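Local atomic coordinates of enoyl-CoA hydratase (PDB entry 3T3W), a protein that probably hydrates the double bond of enoyl-CoA thioesters in lipid metabolism. Residues Y109-I121 with K229-Y242. Sequence-based numbering, arbitrary orientation.
With EDO (1,2-ethanediol), chain H.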
# COMPACT_ATOMS: atom_id res chain seq x y z
N TYR F 109 -8.85 16.28 -15.08
CA TYR F 109 -8.50 17.69 -14.95
C TYR F 109 -8.00 17.98 -13.55
O TYR F 109 -6.98 18.61 -13.39
CB TYR F 109 -9.71 18.56 -15.25
CG TYR F 109 -10.03 18.83 -16.72
CD1 TYR F 109 -9.40 18.16 -17.77
CD2 TYR F 109 -11.01 19.77 -17.06
CE1 TYR F 109 -9.73 18.41 -19.11
CE2 TYR F 109 -11.34 20.03 -18.40
CZ TYR F 109 -10.71 19.35 -19.42
OH TYR F 109 -11.06 19.60 -20.77
N SER F 110 -8.74 17.53 -12.55
CA SER F 110 -8.40 17.86 -11.16
C SER F 110 -7.04 17.23 -10.79
O SER F 110 -6.22 17.88 -10.14
CB SER F 110 -9.51 17.46 -10.20
OG SER F 110 -10.64 18.32 -10.26
N LEU F 111 -6.79 16.00 -11.23
CA LEU F 111 -5.47 15.39 -11.00
C LEU F 111 -4.33 16.12 -11.72
O LEU F 111 -3.27 16.31 -11.14
CB LEU F 111 -5.49 13.89 -11.34
CG LEU F 111 -6.11 13.00 -10.27
CD1 LEU F 111 -6.31 11.58 -10.86
CD2 LEU F 111 -5.24 12.94 -9.00
N ARG F 112 -4.58 16.57 -12.94
CA ARG F 112 -3.59 17.30 -13.67
C ARG F 112 -3.24 18.59 -12.93
O ARG F 112 -2.05 18.91 -12.78
CB ARG F 112 -4.11 17.64 -15.08
CG ARG F 112 -3.09 18.47 -15.80
CD ARG F 112 -3.19 18.31 -17.28
NE ARG F 112 -4.46 18.66 -17.87
CZ ARG F 112 -5.27 17.79 -18.49
NH1 ARG F 112 -6.37 18.22 -19.11
NH2 ARG F 112 -5.00 16.49 -18.51
N TRP F 113 -4.23 19.31 -12.41
CA TRP F 113 -3.93 20.55 -11.67
C TRP F 113 -3.14 20.27 -10.39
O TRP F 113 -2.18 20.99 -10.05
CB TRP F 113 -5.21 21.27 -11.33
CG TRP F 113 -6.06 21.54 -12.54
CD1 TRP F 113 -5.67 21.67 -13.87
CD2 TRP F 113 -7.52 21.68 -12.53
NE1 TRP F 113 -6.79 21.88 -14.68
CE2 TRP F 113 -7.92 21.91 -13.92
CE3 TRP F 113 -8.48 21.62 -11.54
CZ2 TRP F 113 -9.26 22.07 -14.28
CZ3 TRP F 113 -9.82 21.78 -11.90
CH2 TRP F 113 -10.19 22.01 -13.25
N ARG F 114 -3.55 19.22 -9.68
CA ARG F 114 -2.87 18.75 -8.50
C ARG F 114 -1.37 18.58 -8.75
O ARG F 114 -0.55 18.90 -7.85
CB ARG F 114 -3.51 17.44 -8.00
CG ARG F 114 -2.97 16.90 -6.68
CD ARG F 114 -1.93 15.81 -6.90
NE ARG F 114 -1.65 15.11 -5.64
CZ ARG F 114 -0.80 14.09 -5.52
NH1 ARG F 114 -0.11 13.66 -6.60
NH2 ARG F 114 -0.65 13.51 -4.33
N ASN F 115 -1.02 18.07 -9.92
CA ASN F 115 0.36 17.71 -10.25
C ASN F 115 1.18 18.80 -10.94
O ASN F 115 2.37 18.59 -11.23
CB ASN F 115 0.36 16.41 -11.07
CG ASN F 115 -0.03 15.22 -10.22
OD1 ASN F 115 0.51 15.05 -9.11
ND2 ASN F 115 -0.95 14.37 -10.73
N VAL F 116 0.58 19.96 -11.22
CA VAL F 116 1.36 21.02 -11.84
C VAL F 116 2.56 21.34 -10.93
O VAL F 116 2.37 21.52 -9.73
CB VAL F 116 0.49 22.28 -12.13
CG1 VAL F 116 1.36 23.52 -12.42
CG2 VAL F 116 -0.49 22.00 -13.25
N PRO F 117 3.79 21.40 -11.48
CA PRO F 117 4.98 21.44 -10.63
C PRO F 117 5.40 22.83 -10.16
O PRO F 117 6.58 23.15 -10.17
CB PRO F 117 6.04 20.80 -11.52
CG PRO F 117 5.65 21.25 -12.88
CD PRO F 117 4.15 21.12 -12.89
N LYS F 118 4.41 23.64 -9.78
CA LYS F 118 4.61 24.97 -9.20
C LYS F 118 3.61 25.08 -8.04
O LYS F 118 2.55 24.46 -8.08
CB LYS F 118 4.26 26.06 -10.23
CG LYS F 118 5.09 26.00 -11.49
CD LYS F 118 4.78 27.16 -12.41
CE LYS F 118 5.65 27.03 -13.65
NZ LYS F 118 5.45 28.14 -14.64
N PRO F 119 3.93 25.89 -7.00
CA PRO F 119 2.99 26.08 -5.91
C PRO F 119 1.71 26.73 -6.37
O PRO F 119 1.76 27.62 -7.23
CB PRO F 119 3.73 27.00 -4.95
CG PRO F 119 5.18 26.67 -5.19
CD PRO F 119 5.23 26.48 -6.70
N SER F 120 0.58 26.29 -5.81
CA SER F 120 -0.73 26.88 -6.10
C SER F 120 -1.49 27.13 -4.82
O SER F 120 -1.41 26.37 -3.84
CB SER F 120 -1.55 25.99 -7.02
OG SER F 120 -1.74 24.69 -6.43
N ILE F 121 -2.26 28.20 -4.85
CA ILE F 121 -3.01 28.63 -3.69
C ILE F 121 -4.43 28.95 -4.11
O ILE F 121 -4.63 29.72 -5.05
CB ILE F 121 -2.40 29.93 -3.07
CG1 ILE F 121 -0.90 29.77 -2.78
CG2 ILE F 121 -3.18 30.32 -1.82
CD1 ILE F 121 -0.15 31.08 -2.43
N LYS F 229 7.14 20.37 -3.22
CA LYS F 229 5.78 19.93 -3.60
C LYS F 229 5.78 18.43 -3.90
O LYS F 229 4.89 17.70 -3.42
CB LYS F 229 5.25 20.72 -4.81
CG LYS F 229 3.89 20.26 -5.31
CD LYS F 229 3.37 21.26 -6.34
CE LYS F 229 2.01 20.85 -6.86
NZ LYS F 229 1.21 22.03 -7.33
N ARG F 230 6.77 17.98 -4.67
CA ARG F 230 6.86 16.57 -4.98
C ARG F 230 7.02 15.71 -3.73
O ARG F 230 6.44 14.62 -3.63
CB ARG F 230 8.02 16.27 -5.93
CG ARG F 230 7.90 14.85 -6.50
CD ARG F 230 8.97 14.55 -7.45
NE ARG F 230 8.94 13.19 -8.04
CZ ARG F 230 8.11 12.75 -8.99
NH1 ARG F 230 7.08 13.44 -9.43
NH2 ARG F 230 8.29 11.55 -9.49
N ALA F 231 7.90 16.13 -2.82
CA ALA F 231 8.10 15.40 -1.57
C ALA F 231 6.77 15.08 -0.89
O ALA F 231 6.49 13.94 -0.47
CB ALA F 231 9.04 16.19 -0.62
N VAL F 232 5.92 16.10 -0.75
CA VAL F 232 4.64 15.87 -0.07
C VAL F 232 3.67 15.04 -0.92
O VAL F 232 3.04 14.10 -0.44
CB VAL F 232 4.03 17.22 0.35
CG1 VAL F 232 2.60 17.08 0.90
CG2 VAL F 232 4.96 17.92 1.38
N ASN F 233 3.53 15.40 -2.18
CA ASN F 233 2.58 14.74 -3.08
C ASN F 233 2.96 13.27 -3.33
O ASN F 233 2.07 12.41 -3.42
CB ASN F 233 2.39 15.49 -4.40
CG ASN F 233 1.44 16.67 -4.28
OD1 ASN F 233 0.94 16.94 -3.20
ND2 ASN F 233 1.21 17.41 -5.38
N GLN F 234 4.24 12.98 -3.43
CA GLN F 234 4.71 11.62 -3.60
C GLN F 234 4.51 10.81 -2.29
O GLN F 234 4.14 9.64 -2.34
CB GLN F 234 6.19 11.57 -4.06
CG GLN F 234 6.79 10.20 -4.07
CD GLN F 234 6.14 9.23 -5.07
OE1 GLN F 234 5.23 9.59 -5.82
NE2 GLN F 234 6.60 7.99 -5.04
N THR F 235 4.73 11.43 -1.13
CA THR F 235 4.38 10.80 0.13
C THR F 235 2.88 10.39 0.12
O THR F 235 2.55 9.26 0.44
CB THR F 235 4.70 11.68 1.36
OG1 THR F 235 6.12 11.81 1.46
CG2 THR F 235 4.18 11.03 2.65
N LEU F 236 2.00 11.30 -0.30
CA LEU F 236 0.56 11.01 -0.42
C LEU F 236 0.27 9.89 -1.41
O LEU F 236 -0.52 8.96 -1.11
CB LEU F 236 -0.22 12.27 -0.81
CG LEU F 236 -0.31 13.36 0.25
CD1 LEU F 236 -0.92 14.65 -0.30
CD2 LEU F 236 -1.07 12.91 1.49
N ASP F 237 0.96 9.88 -2.53
CA ASP F 237 0.75 8.78 -3.48
C ASP F 237 1.28 7.41 -2.99
O ASP F 237 0.62 6.38 -3.21
CB ASP F 237 1.33 9.19 -4.85
CG ASP F 237 0.47 10.21 -5.55
OD1 ASP F 237 -0.79 10.10 -5.44
OD2 ASP F 237 1.01 11.10 -6.28
N VAL F 238 2.41 7.40 -2.27
CA VAL F 238 2.87 6.18 -1.56
C VAL F 238 1.84 5.71 -0.53
O VAL F 238 1.59 4.51 -0.40
CB VAL F 238 4.27 6.34 -0.97
CG1 VAL F 238 4.64 5.16 -0.10
CG2 VAL F 238 5.27 6.54 -2.15
N GLN F 239 1.27 6.67 0.20
CA GLN F 239 0.16 6.40 1.13
C GLN F 239 -1.09 5.86 0.45
O GLN F 239 -1.96 5.35 1.13
CB GLN F 239 -0.24 7.64 1.91
CG GLN F 239 0.79 8.12 2.93
CD GLN F 239 0.37 9.42 3.61
OE1 GLN F 239 -0.68 10.03 3.28
NE2 GLN F 239 1.14 9.83 4.63
N GLY F 240 -1.21 6.03 -0.85
CA GLY F 240 -2.35 5.49 -1.61
C GLY F 240 -3.25 6.51 -2.28
O GLY F 240 -4.30 6.14 -2.82
N PHE F 241 -2.85 7.78 -2.32
CA PHE F 241 -3.73 8.81 -2.83
C PHE F 241 -4.22 8.56 -4.26
O PHE F 241 -5.42 8.50 -4.49
CB PHE F 241 -3.10 10.21 -2.68
CG PHE F 241 -3.98 11.31 -3.15
CD1 PHE F 241 -5.09 11.69 -2.41
CD2 PHE F 241 -3.74 11.97 -4.33
CE1 PHE F 241 -5.96 12.68 -2.85
CE2 PHE F 241 -4.60 13.01 -4.76
CZ PHE F 241 -5.73 13.33 -4.03
N TYR F 242 -3.29 8.41 -5.22
CA TYR F 242 -3.71 8.13 -6.61
C TYR F 242 -4.63 6.92 -6.69
O TYR F 242 -5.71 6.99 -7.30
CB TYR F 242 -2.48 7.87 -7.49
CG TYR F 242 -2.86 7.63 -8.94
CD1 TYR F 242 -3.04 6.34 -9.46
CD2 TYR F 242 -3.00 8.70 -9.80
CE1 TYR F 242 -3.34 6.16 -10.81
CE2 TYR F 242 -3.36 8.50 -11.16
CZ TYR F 242 -3.52 7.23 -11.64
OH TYR F 242 -3.81 7.02 -13.03
C1 EDO H . -2.92 19.53 -0.57
O1 EDO H . -1.65 20.11 -0.48
C2 EDO H . -2.80 18.05 -0.78
O2 EDO H . -2.24 17.85 -2.10
O HOH W 1 -1.66 22.22 -7.67
O HOH W 2 -1.08 19.56 -5.22
O HOH W 3 2.54 16.20 -7.72
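The guanidinium of R114 lies between the side-chain amide of N233 and the ring of F241. The amide stacks almost parallel to it, planes 4° apart, with N233 CG over its centre at 3.6 Å from R114 CZ. Over the opposite face comes F241, its ring turned 20° from the guanidinium and F241 CD2 3.5 Å from R114 NH2. At the edge, near the plane, lie D237 OD2, L236 CB and the amide carbon of N115. A bend at chi2 (-98°) in an otherwise extended chain brings the R114 head into this hole among N233, L236, D237 and F241. There R114 NH1 makes a salt bridge to D237 OD2 (2.8 Å), meeting it on the syn side but tilted out of the carboxylate plane, the two groups being well away from coplanar, and also donates to N115 OD1. R114 NH2 donates to N233 O at 3.1 Å, a bent bond reaching that oxygen from the face opposite the helical D237 N. The cation is thus held by two bonds across the contact, one within its own segment and a flat group on each face. Beside it, L111 touches F241 and Y242 through its two methyls.

At the other end, the extended K229 chain carries NZ to V116 O (2.7 Å) and K118 O (2.9 Å), tying down the turn between helix and strand. One water links this ammonium to W113 O and S120 OG; two others join N233 ND2 to R114 O and to N115 OD1. D140 forms a salt bridge with the same ammonium and accepts from S120 N, while N233 OD1 accepts a hydrogen bond from K177 NZ of a neighbouring subunit. The contact therefore joins C-terminal helices 222-239 and 241-263, on either side of the Schellman turn at G240, to the end of helix 95-115 and the core sheet of the crotonase-like fold, where strand 120-124 runs between 67-72 and 141-145.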